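Side-chain contacts in terminal oxygenase component of carbazole 1,9a-dioxygenase (PDB 3GCF), which probably catalyses the 1,9a-dioxygenation of carbazole, using ferredoxin electrons that enter through a Rieske [2Fe-2S] cluster and are spent at a mononuclear iron: residues Val50-Leu55 against Val59-Ala64; Lys128-Gln133 against Val139-Gly144; Asp281-Gln286 against Glu323-Asp328. All blocks are in the same frame, centred on the assembly; numbering follows the deposited sequence.

Interaction 1: residues Val50-Leu55 against Val59-Ala64; sequences VAVTML and VLLTRA
The flat groups that meet here are the peptide units of Val50, Val52, Val59 and Leu61, bonded N-H to C=O across the strands; their side chains line one face of the sheet, those of Ala51 and Leu60 the other. Val52 and Val59 exchange the straighter pair of bonds: Val59 N meets Val52 O at 2.7 Å, and Val52 N meets Val59 O at 2.9 Å, both donors lying nearly along the C=O axis. At Val50 and Leu61 the donors stand off the carbonyl planes, Leu61 N by 23° at 2.8 Å from Val50 O. Between these two hydrogen-bonded pairs lies the non-hydrogen-bonded pair Ala51 and Leu60, where the CA of Ala51 points a C-H at Val59 O from 3.6 Å.

On the first face of this antiparallel hairpin of the Rieske domain, Val52 uses both branches. With chi1 at -57°, its CG2 sits between N and C and touches Val59 CB at 3.7 Å, while CG1 meets Leu61 CD1 at 4.1 Å, the two side chains crossing at about a right angle. Val59 and Leu61 also rest on Ala70 of strand 67-72, whereas Leu60 lies about 9 Å, side chain to side chain, from the cluster ligand Cys96. Four backbone bonds therefore supply the polar part of the contact and fix the register, and the side chains add only apolar packing.

Interaction 2: residues Lys128-Gln133 against Val139-Gly144; sequences KVYPVQ and VFVFIG
Tyr130 runs across Val141, Phe142 and Ile143 of the partner strand. Its CB is pressed against Val141 CG1 at 3.5 Å, and CG still feels the same methyl. Because CG is anti to the carbonyl carbon (chi1 -51°), the ring extends past Val141 toward Ile143. At CD2 the ring edge faces Phe142 O, 3.7 Å away and near the ring plane, and CD2 also meets Ile143 CD1 at 4.0 Å, which reaches on to CE2. Lys128 CG covers one ring face, offset toward the rim, and OH bonds to Glu57. With an alanine in place of Tyr130, Ile143 CD1 would probably lose the ring it packs against, and Glu57 the hydroxyl it is bonded to.

Farther along, Pro131 O receives Phe142 N at 3.0 Å; Gln133 and Phe140 bond in both directions as a hydrogen-bonded pair, with the non-hydrogen-bonded pair Val132 and Val141 between them and that bond. Where the strands diverge, one water accepts from Lys128 NZ (2.8 Å) and donates to the O atoms of Phe142 and Gly144, bridging the lysine to the end of strand 138-143. Paired thus, strands 129-135 and 138-143 form a beta hairpin within the antiparallel sheet of the Rieske domain.

Interaction 3: residues Asp281-Gln286 against Glu323-Asp328; sequences DPTLIQ and ERWRDD
Trp325 of helix 311-331 lies against Asp281 and Leu284, the first and last residues of a type I beta turn that leads into strand 285-292, so the contact joins a helix to the turn entering an inner strand of the seven-stranded antiparallel sheet of the Bet v 1-like ring-hydroxylase domain. The turn is closed by Leu284 N bonding to Asp281 O and is also an Asx turn, with Asp281 OD2 taking the backbone N of Thr283.

The tight part is the indole. Leu284 CD1 stands over the five-membered ring in a CH-pi contact, 3.6 Å from its centroid and only 14° off the normal; Arg324 CD, from the tryptophan's own helix, lies more loosely over the opposite face, offset toward the rim. At the far end of the six-membered ring Asp281 closes in obliquely: CB is 3.6 Å and CG 3.5 Å from Trp325 CH2, and the carboxylate plane is turned 43° from that of the ring. With Asp281 CG anti to its N (chi1 -174°), the carboxylate comes up to CH2 while OD1 serves Lys260 and Asn202. Trp325 NE1 bonds to Glu320, so the indole is held by a polar bond as well as by packing.

The loose side is at Thr283, an exposed residue whose OG1 comes no nearer than 4.4 Å to Trp325 CZ2. Its hydroxyl is turned to other partners, Arg306 among them, instead of to the indole. Within the turn it clamps the aspartate: Thr283 OG1 meets Asp281 OD2 at 2.7 Å on the anti side, while Thr283 N reaches the same OD2 at 3.1 Å from the opposite face of the carboxylate plane.

In the fold
Interactions 1 and 2 come in series along the chain, with centres 9 Å apart in the same six-stranded antiparallel sheet; strand 67-72 lies between their hairpins in strand order. They touch directly: Met54 CE packs on Val141 CB at 4.0 Å, and Val59 CG2 on Tyr130 CE1 at 4.0 Å. Interaction 3 follows in the ring-hydroxylase domain, its centre 28 Å from interaction 1 and 29 Å from interaction 2, the nearest atoms about 17 Å and 12 Å away. Two contacts thus join four of the six strands of the Rieske-domain sheet, and the third packs a helix in the domain that holds the iron of His189, His193 and Asp337.

Interaction 1: residues Val50-Leu55 against Val59-Ala64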
loop_
_atom_site.group_PDB
_atom_site.type_symbol
_atom_site.label_atom_id
_atom_site.label_comp_id
_atom_site.label_asym_id
_atom_site.label_seq_id
_atom_site.Cartn_x
_atom_site.Cartn_y
_atom_site.Cartn_z
ATOM N N VAL A 50 -27.273 0.483 1.266
ATOM C CA VAL A 50 -26.252 -0.335 0.624
ATOM C C VAL A 50 -25.385 0.606 -0.188
ATOM O O VAL A 50 -25.880 1.322 -1.060
ATOM C CB VAL A 50 -26.847 -1.397 -0.318
ATOM C CG1 VAL A 50 -25.717 -2.120 -1.045
ATOM C CG2 VAL A 50 -27.684 -2.395 0.479
ATOM N N ALA A 51 -24.092 0.619 0.110
ATOM C CA ALA A 51 -23.178 1.494 -0.603
ATOM C C ALA A 51 -22.475 0.736 -1.723
ATOM O O ALA A 51 -21.992 -0.376 -1.522
ATOM C CB ALA A 51 -22.147 2.077 0.368
ATOM N N VAL A 52 -22.428 1.340 -2.903
ATOM C CA VAL A 52 -21.765 0.721 -4.038
ATOM C C VAL A 52 -20.904 1.753 -4.760
ATOM O O VAL A 52 -21.104 2.960 -4.614
ATOM C CB VAL A 52 -22.784 0.124 -5.059
ATOM C CG1 VAL A 52 -23.696 -0.881 -4.368
ATOM C CG2 VAL A 52 -23.594 1.238 -5.708
ATOM N N THR A 53 -19.933 1.267 -5.522
ATOM C CA THR A 53 -19.057 2.132 -6.294
ATOM C C THR A 53 -19.179 1.635 -7.720
ATOM O O THR A 53 -18.909 0.466 -8.003
ATOM C CB THR A 53 -17.588 2.028 -5.823
ATOM O OG1 THR A 53 -17.501 2.429 -4.452
ATOM C CG2 THR A 53 -16.691 2.941 -6.651
ATOM N N MET A 54 -19.600 2.518 -8.615
ATOM C CA MET A 54 -19.780 2.139 -10.006
ATOM C C MET A 54 -19.081 3.114 -10.932
ATOM O O MET A 54 -19.310 4.320 -10.858
ATOM C CB MET A 54 -21.272 2.098 -10.340
ATOM C CG MET A 54 -22.065 1.108 -9.501
ATOM S SD MET A 54 -23.849 1.282 -9.721
ATOM C CE MET A 54 -24.033 0.722 -11.429
ATOM N N LEU A 55 -18.227 2.582 -11.801
ATOM C CA LEU A 55 -17.496 3.401 -12.751
ATOM C C LEU A 55 -16.863 4.617 -12.078
ATOM O O LEU A 55 -16.952 5.736 -12.584
ATOM C CB LEU A 55 -18.429 3.842 -13.888
ATOM C CG LEU A 55 -18.903 2.749 -14.857
ATOM C CD1 LEU A 55 -19.960 1.868 -14.208
ATOM C CD2 LEU A 55 -19.470 3.398 -16.106
ATOM N N VAL A 59 -21.980 5.451 -4.882
ATOM C CA VAL A 59 -23.420 5.605 -4.870
ATOM C C VAL A 59 -24.016 4.994 -3.614
ATOM O O VAL A 59 -23.542 3.969 -3.132
ATOM C CB VAL A 59 -24.052 4.909 -6.100
ATOM C CG1 VAL A 59 -25.556 5.145 -6.121
ATOM C CG2 VAL A 59 -23.393 5.419 -7.382
ATOM N N LEU A 60 -25.057 5.628 -3.092
ATOM C CA LEU A 60 -25.732 5.129 -1.907
ATOM C C LEU A 60 -27.126 4.666 -2.310
ATOM O O LEU A 60 -27.895 5.429 -2.901
ATOM C CB LEU A 60 -25.846 6.230 -0.849
ATOM C CG LEU A 60 -26.523 5.833 0.465
ATOM C CD1 LEU A 60 -25.620 4.878 1.231
ATOM C CD2 LEU A 60 -26.807 7.080 1.304
ATOM N N LEU A 61 -27.450 3.416 -1.999
ATOM C CA LEU A 61 -28.764 2.883 -2.327
ATOM C C LEU A 61 -29.594 2.690 -1.070
ATOM O O LEU A 61 -29.061 2.372 -0.012
ATOM C CB LEU A 61 -28.640 1.526 -3.029
ATOM C CG LEU A 61 -27.779 1.391 -4.289
ATOM C CD1 LEU A 61 -27.729 -0.075 -4.692
ATOM C CD2 LEU A 61 -28.348 2.240 -5.414
ATOM N N THR A 62 -30.901 2.881 -1.192
ATOM C CA THR A 62 -31.805 2.668 -0.072
ATOM C C THR A 62 -33.197 2.423 -0.635
ATOM O O THR A 62 -33.436 2.637 -1.827
ATOM C CB THR A 62 -31.852 3.890 0.872
ATOM O OG1 THR A 62 -32.647 3.568 2.016
ATOM C CG2 THR A 62 -32.465 5.096 0.171
ATOM N N ARG A 63 -34.105 1.934 0.203
ATOM C CA ARG A 63 -35.480 1.723 -0.234
ATOM C C ARG A 63 -36.337 2.696 0.577
ATOM O O ARG A 63 -36.367 2.640 1.811
ATOM C CB ARG A 63 -35.934 0.283 0.015
ATOM C CG ARG A 63 -37.326 -0.028 -0.548
ATOM C CD ARG A 63 -37.779 -1.446 -0.204
ATOM N NE ARG A 63 -36.913 -2.469 -0.794
ATOM C CZ ARG A 63 -36.895 -2.792 -2.087
ATOM N NH1 ARG A 63 -37.703 -2.176 -2.942
ATOM N NH2 ARG A 63 -36.054 -3.721 -2.530
ATOM N N ALA A 64 -37.008 3.603 -0.125
ATOM C CA ALA A 64 -37.862 4.604 0.507
ATOM C C ALA A 64 -39.294 4.452 -0.004
ATOM O O ALA A 64 -39.560 4.601 -1.203
ATOM C CB ALA A 64 -37.336 5.998 0.198
#

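Interaction 2: residues Lys128-Gln133 against Val139-Gly144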
loop_
_atom_site.group_PDB
_atom_site.type_symbol
_atom_site.label_atom_id
_atom_site.label_comp_id
_atom_site.label_asym_id
_atom_site.label_seq_id
_atom_site.Cartn_x
_atom_site.Cartn_y
_atom_site.Cartn_z
ATOM N N LYS A 128 -26.153 14.756 -6.979
ATOM C CA LYS A 128 -26.631 13.852 -8.010
ATOM C C LYS A 128 -27.456 12.666 -7.517
ATOM O O LYS A 128 -27.131 12.035 -6.508
ATOM C CB LYS A 128 -25.422 13.339 -8.801
ATOM C CG LYS A 128 -25.676 12.138 -9.705
ATOM C CD LYS A 128 -26.350 12.520 -11.014
ATOM C CE LYS A 128 -26.376 11.329 -11.972
ATOM N NZ LYS A 128 -27.097 11.631 -13.238
ATOM N N VAL A 129 -28.547 12.391 -8.227
ATOM C CA VAL A 129 -29.386 11.232 -7.950
ATOM C C VAL A 129 -29.359 10.469 -9.274
ATOM O O VAL A 129 -29.183 11.079 -10.331
ATOM C CB VAL A 129 -30.833 11.615 -7.572
ATOM C CG1 VAL A 129 -30.858 12.179 -6.160
ATOM C CG2 VAL A 129 -31.394 12.619 -8.565
ATOM N N TYR A 130 -29.506 9.149 -9.236
ATOM C CA TYR A 130 -29.448 8.376 -10.477
ATOM C C TYR A 130 -30.736 7.657 -10.834
ATOM O O TYR A 130 -31.495 7.245 -9.962
ATOM C CB TYR A 130 -28.332 7.323 -10.408
ATOM C CG TYR A 130 -26.981 7.847 -9.994
ATOM C CD1 TYR A 130 -26.731 8.217 -8.673
ATOM C CD2 TYR A 130 -25.950 7.976 -10.924
ATOM C CE1 TYR A 130 -25.484 8.704 -8.287
ATOM C CE2 TYR A 130 -24.704 8.460 -10.550
ATOM C CZ TYR A 130 -24.477 8.822 -9.233
ATOM O OH TYR A 130 -23.245 9.303 -8.862
ATOM N N PRO A 131 -31.004 7.499 -12.134
ATOM C CA PRO A 131 -32.235 6.793 -12.494
ATOM C C PRO A 131 -32.019 5.345 -12.051
ATOM O O PRO A 131 -30.923 4.803 -12.210
ATOM C CB PRO A 131 -32.283 6.922 -14.015
ATOM C CG PRO A 131 -31.475 8.167 -14.294
ATOM C CD PRO A 131 -30.327 8.032 -13.328
ATOM N N VAL A 132 -33.049 4.730 -11.485
ATOM C CA VAL A 132 -32.956 3.353 -11.024
ATOM C C VAL A 132 -34.081 2.512 -11.619
ATOM O O VAL A 132 -35.188 2.998 -11.814
ATOM C CB VAL A 132 -33.081 3.275 -9.481
ATOM C CG1 VAL A 132 -33.207 1.820 -9.032
ATOM C CG2 VAL A 132 -31.880 3.931 -8.827
ATOM N N GLN A 133 -33.789 1.260 -11.932
ATOM C CA GLN A 133 -34.826 0.367 -12.425
ATOM C C GLN A 133 -34.521 -1.035 -11.944
ATOM O O GLN A 133 -33.432 -1.561 -12.167
ATOM C CB GLN A 133 -34.937 0.375 -13.950
ATOM C CG GLN A 133 -36.240 -0.280 -14.419
ATOM C CD GLN A 133 -36.467 -0.189 -15.914
ATOM O OE1 GLN A 133 -36.213 0.849 -16.532
ATOM N NE2 GLN A 133 -36.969 -1.271 -16.504
ATOM N N VAL A 139 -31.067 -4.669 -9.207
ATOM C CA VAL A 139 -31.130 -3.219 -9.148
ATOM C C VAL A 139 -30.176 -2.617 -10.168
ATOM O O VAL A 139 -28.959 -2.737 -10.029
ATOM C CB VAL A 139 -30.733 -2.696 -7.753
ATOM C CG1 VAL A 139 -30.696 -1.169 -7.764
ATOM C CG2 VAL A 139 -31.718 -3.207 -6.705
ATOM N N PHE A 140 -30.730 -1.976 -11.193
ATOM C CA PHE A 140 -29.923 -1.342 -12.228
ATOM C C PHE A 140 -29.899 0.161 -11.993
ATOM O O PHE A 140 -30.891 0.748 -11.554
ATOM C CB PHE A 140 -30.500 -1.641 -13.615
ATOM C CG PHE A 140 -30.379 -3.084 -14.025
ATOM C CD1 PHE A 140 -29.193 -3.571 -14.566
ATOM C CD2 PHE A 140 -31.443 -3.965 -13.840
ATOM C CE1 PHE A 140 -29.065 -4.916 -14.916
ATOM C CE2 PHE A 140 -31.326 -5.316 -14.188
ATOM C CZ PHE A 140 -30.133 -5.793 -14.726
ATOM N N VAL A 141 -28.756 0.773 -12.276
ATOM C CA VAL A 141 -28.577 2.208 -12.110
ATOM C C VAL A 141 -28.041 2.771 -13.421
ATOM O O VAL A 141 -27.154 2.179 -14.040
ATOM C CB VAL A 141 -27.554 2.515 -10.990
ATOM C CG1 VAL A 141 -27.362 4.014 -10.860
ATOM C CG2 VAL A 141 -28.026 1.920 -9.673
ATOM N N PHE A 142 -28.573 3.909 -13.854
ATOM C CA PHE A 142 -28.108 4.505 -15.094
ATOM C C PHE A 142 -26.966 5.471 -14.800
ATOM O O PHE A 142 -27.154 6.482 -14.123
ATOM C CB PHE A 142 -29.248 5.241 -15.800
ATOM C CG PHE A 142 -28.926 5.624 -17.217
ATOM C CD1 PHE A 142 -28.997 4.680 -18.239
ATOM C CD2 PHE A 142 -28.503 6.912 -17.524
ATOM C CE1 PHE A 142 -28.648 5.010 -19.548
ATOM C CE2 PHE A 142 -28.151 7.256 -18.832
ATOM C CZ PHE A 142 -28.224 6.298 -19.848
ATOM N N ILE A 143 -25.779 5.148 -15.303
ATOM C CA ILE A 143 -24.598 5.979 -15.095
ATOM C C ILE A 143 -24.308 6.776 -16.366
ATOM O O ILE A 143 -24.222 6.206 -17.453
ATOM C CB ILE A 143 -23.351 5.114 -14.780
ATOM C CG1 ILE A 143 -23.658 4.126 -13.647
ATOM C CG2 ILE A 143 -22.181 6.009 -14.404
ATOM C CD1 ILE A 143 -23.962 4.775 -12.317
ATOM N N GLY A 144 -24.150 8.087 -16.229
ATOM C CA GLY A 144 -23.871 8.923 -17.383
ATOM C C GLY A 144 -24.626 10.236 -17.318
ATOM O O GLY A 144 -25.487 10.414 -16.458
HETATM O O HOH W 1 -27.020 9.212 -14.617
#

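Interaction 3: residues Asp281-Gln286 against Glu323-Asp328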
loop_
_atom_site.group_PDB
_atom_site.type_symbol
_atom_site.label_atom_id
_atom_site.label_comp_id
_atom_site.label_asym_id
_atom_site.label_seq_id
_atom_site.Cartn_x
_atom_site.Cartn_y
_atom_site.Cartn_z
ATOM N N ASP A 281 -26.286 -25.634 -16.096
ATOM C CA ASP A 281 -27.083 -26.846 -16.275
ATOM C C ASP A 281 -27.975 -26.640 -17.501
ATOM O O ASP A 281 -28.277 -25.503 -17.871
ATOM C CB ASP A 281 -27.954 -27.077 -15.033
ATOM C CG ASP A 281 -28.701 -28.399 -15.073
ATOM O OD1 ASP A 281 -28.077 -29.446 -14.789
ATOM O OD2 ASP A 281 -29.912 -28.393 -15.397
ATOM N N PRO A 282 -28.401 -27.730 -18.157
ATOM C CA PRO A 282 -29.263 -27.571 -19.334
ATOM C C PRO A 282 -30.524 -26.747 -19.046
ATOM O O PRO A 282 -31.025 -26.045 -19.921
ATOM C CB PRO A 282 -29.600 -29.013 -19.715
ATOM C CG PRO A 282 -28.355 -29.752 -19.330
ATOM C CD PRO A 282 -28.017 -29.143 -17.973
ATOM N N THR A 283 -31.028 -26.834 -17.817
ATOM C CA THR A 283 -32.244 -26.114 -17.431
ATOM C C THR A 283 -32.008 -24.668 -17.008
ATOM O O THR A 283 -32.917 -24.018 -16.489
ATOM C CB THR A 283 -32.949 -26.797 -16.251
ATOM O OG1 THR A 283 -32.090 -26.750 -15.105
ATOM C CG2 THR A 283 -33.276 -28.253 -16.579
ATOM N N LEU A 284 -30.806 -24.155 -17.233
ATOM C CA LEU A 284 -30.500 -22.791 -16.820
ATOM C C LEU A 284 -29.692 -21.997 -17.833
ATOM O O LEU A 284 -29.030 -22.560 -18.703
ATOM C CB LEU A 284 -29.707 -22.814 -15.506
ATOM C CG LEU A 284 -30.344 -23.445 -14.268
ATOM C CD1 LEU A 284 -29.291 -23.596 -13.178
ATOM C CD2 LEU A 284 -31.501 -22.580 -13.791
ATOM N N ILE A 285 -29.753 -20.678 -17.699
ATOM C CA ILE A 285 -28.976 -19.780 -18.534
ATOM C C ILE A 285 -28.184 -18.913 -17.547
ATOM O O ILE A 285 -28.723 -18.486 -16.524
ATOM C CB ILE A 285 -29.878 -18.897 -19.421
ATOM C CG1 ILE A 285 -30.496 -19.756 -20.530
ATOM C CG2 ILE A 285 -29.065 -17.745 -20.028
ATOM C CD1 ILE A 285 -31.402 -18.982 -21.478
ATOM N N GLN A 286 -26.907 -18.679 -17.836
ATOM C CA GLN A 286 -26.064 -17.875 -16.955
ATOM C C GLN A 286 -25.682 -16.529 -17.554
ATOM O O GLN A 286 -25.184 -16.452 -18.673
ATOM C CB GLN A 286 -24.785 -18.635 -16.578
ATOM C CG GLN A 286 -23.912 -17.900 -15.547
ATOM C CD GLN A 286 -22.898 -18.816 -14.861
ATOM O OE1 GLN A 286 -23.216 -19.954 -14.505
ATOM N NE2 GLN A 286 -21.681 -18.313 -14.654
ATOM N N GLU A 323 -29.281 -24.755 -2.211
ATOM C CA GLU A 323 -28.705 -26.058 -1.913
ATOM C C GLU A 323 -27.701 -26.577 -2.932
ATOM O O GLU A 323 -26.907 -27.463 -2.609
ATOM C CB GLU A 323 -29.822 -27.105 -1.779
ATOM C CG GLU A 323 -30.920 -26.744 -0.791
ATOM C CD GLU A 323 -31.969 -27.830 -0.665
ATOM O OE1 GLU A 323 -32.065 -28.683 -1.573
ATOM O OE2 GLU A 323 -32.709 -27.828 0.336
ATOM N N ARG A 324 -27.722 -26.040 -4.149
ATOM C CA ARG A 324 -26.835 -26.560 -5.179
ATOM C C ARG A 324 -26.161 -25.592 -6.160
ATOM O O ARG A 324 -24.938 -25.441 -6.155
ATOM C CB ARG A 324 -27.600 -27.625 -5.984
ATOM C CG ARG A 324 -26.726 -28.445 -6.914
ATOM C CD ARG A 324 -27.525 -29.429 -7.753
ATOM N NE ARG A 324 -26.629 -30.271 -8.543
ATOM C CZ ARG A 324 -26.974 -30.898 -9.664
ATOM N NH1 ARG A 324 -28.208 -30.783 -10.145
ATOM N NH2 ARG A 324 -26.080 -31.638 -10.309
ATOM N N TRP A 325 -26.957 -24.962 -7.018
ATOM C CA TRP A 325 -26.425 -24.066 -8.041
ATOM C C TRP A 325 -25.402 -23.027 -7.565
ATOM O O TRP A 325 -24.316 -22.905 -8.133
ATOM C CB TRP A 325 -27.571 -23.337 -8.751
ATOM C CG TRP A 325 -28.669 -24.221 -9.317
ATOM C CD1 TRP A 325 -30.014 -24.019 -9.190
ATOM C CD2 TRP A 325 -28.518 -25.404 -10.118
ATOM N NE1 TRP A 325 -30.710 -24.999 -9.856
ATOM C CE2 TRP A 325 -29.819 -25.862 -10.436
ATOM C CE3 TRP A 325 -27.415 -26.120 -10.599
ATOM C CZ2 TRP A 325 -30.047 -27.008 -11.213
ATOM C CZ3 TRP A 325 -27.640 -27.260 -11.373
ATOM C CH2 TRP A 325 -28.948 -27.692 -11.671
ATOM N N ARG A 326 -25.740 -22.283 -6.520
ATOM C CA ARG A 326 -24.848 -21.240 -6.038
ATOM C C ARG A 326 -23.451 -21.686 -5.638
ATOM O O ARG A 326 -22.458 -21.204 -6.187
ATOM C CB ARG A 326 -25.475 -20.488 -4.860
ATOM C CG ARG A 326 -24.693 -19.232 -4.464
ATOM C CD ARG A 326 -25.177 -18.682 -3.133
ATOM N NE ARG A 326 -24.979 -19.664 -2.076
ATOM C CZ ARG A 326 -25.838 -19.880 -1.086
ATOM N NH1 ARG A 326 -26.959 -19.179 -1.014
ATOM N NH2 ARG A 326 -25.583 -20.817 -0.183
ATOM N N ASP A 327 -23.362 -22.599 -4.681
ATOM C CA ASP A 327 -22.056 -23.035 -4.223
ATOM C C ASP A 327 -21.362 -24.064 -5.103
ATOM O O ASP A 327 -20.143 -24.013 -5.254
ATOM C CB ASP A 327 -22.156 -23.529 -2.774
ATOM C CG ASP A 327 -22.689 -22.450 -1.841
ATOM O OD1 ASP A 327 -22.547 -21.254 -2.185
ATOM O OD2 ASP A 327 -23.240 -22.783 -0.772
ATOM N N ASP A 328 -22.124 -24.980 -5.697
ATOM C CA ASP A 328 -21.528 -26.005 -6.555
ATOM C C ASP A 328 -21.076 -25.459 -7.904
ATOM O O ASP A 328 -20.106 -25.949 -8.480
ATOM C CB ASP A 328 -22.502 -27.164 -6.794
ATOM C CG ASP A 328 -22.729 -28.015 -5.555
ATOM O OD1 ASP A 328 -21.988 -27.840 -4.561
ATOM O OD2 ASP A 328 -23.647 -28.869 -5.582
#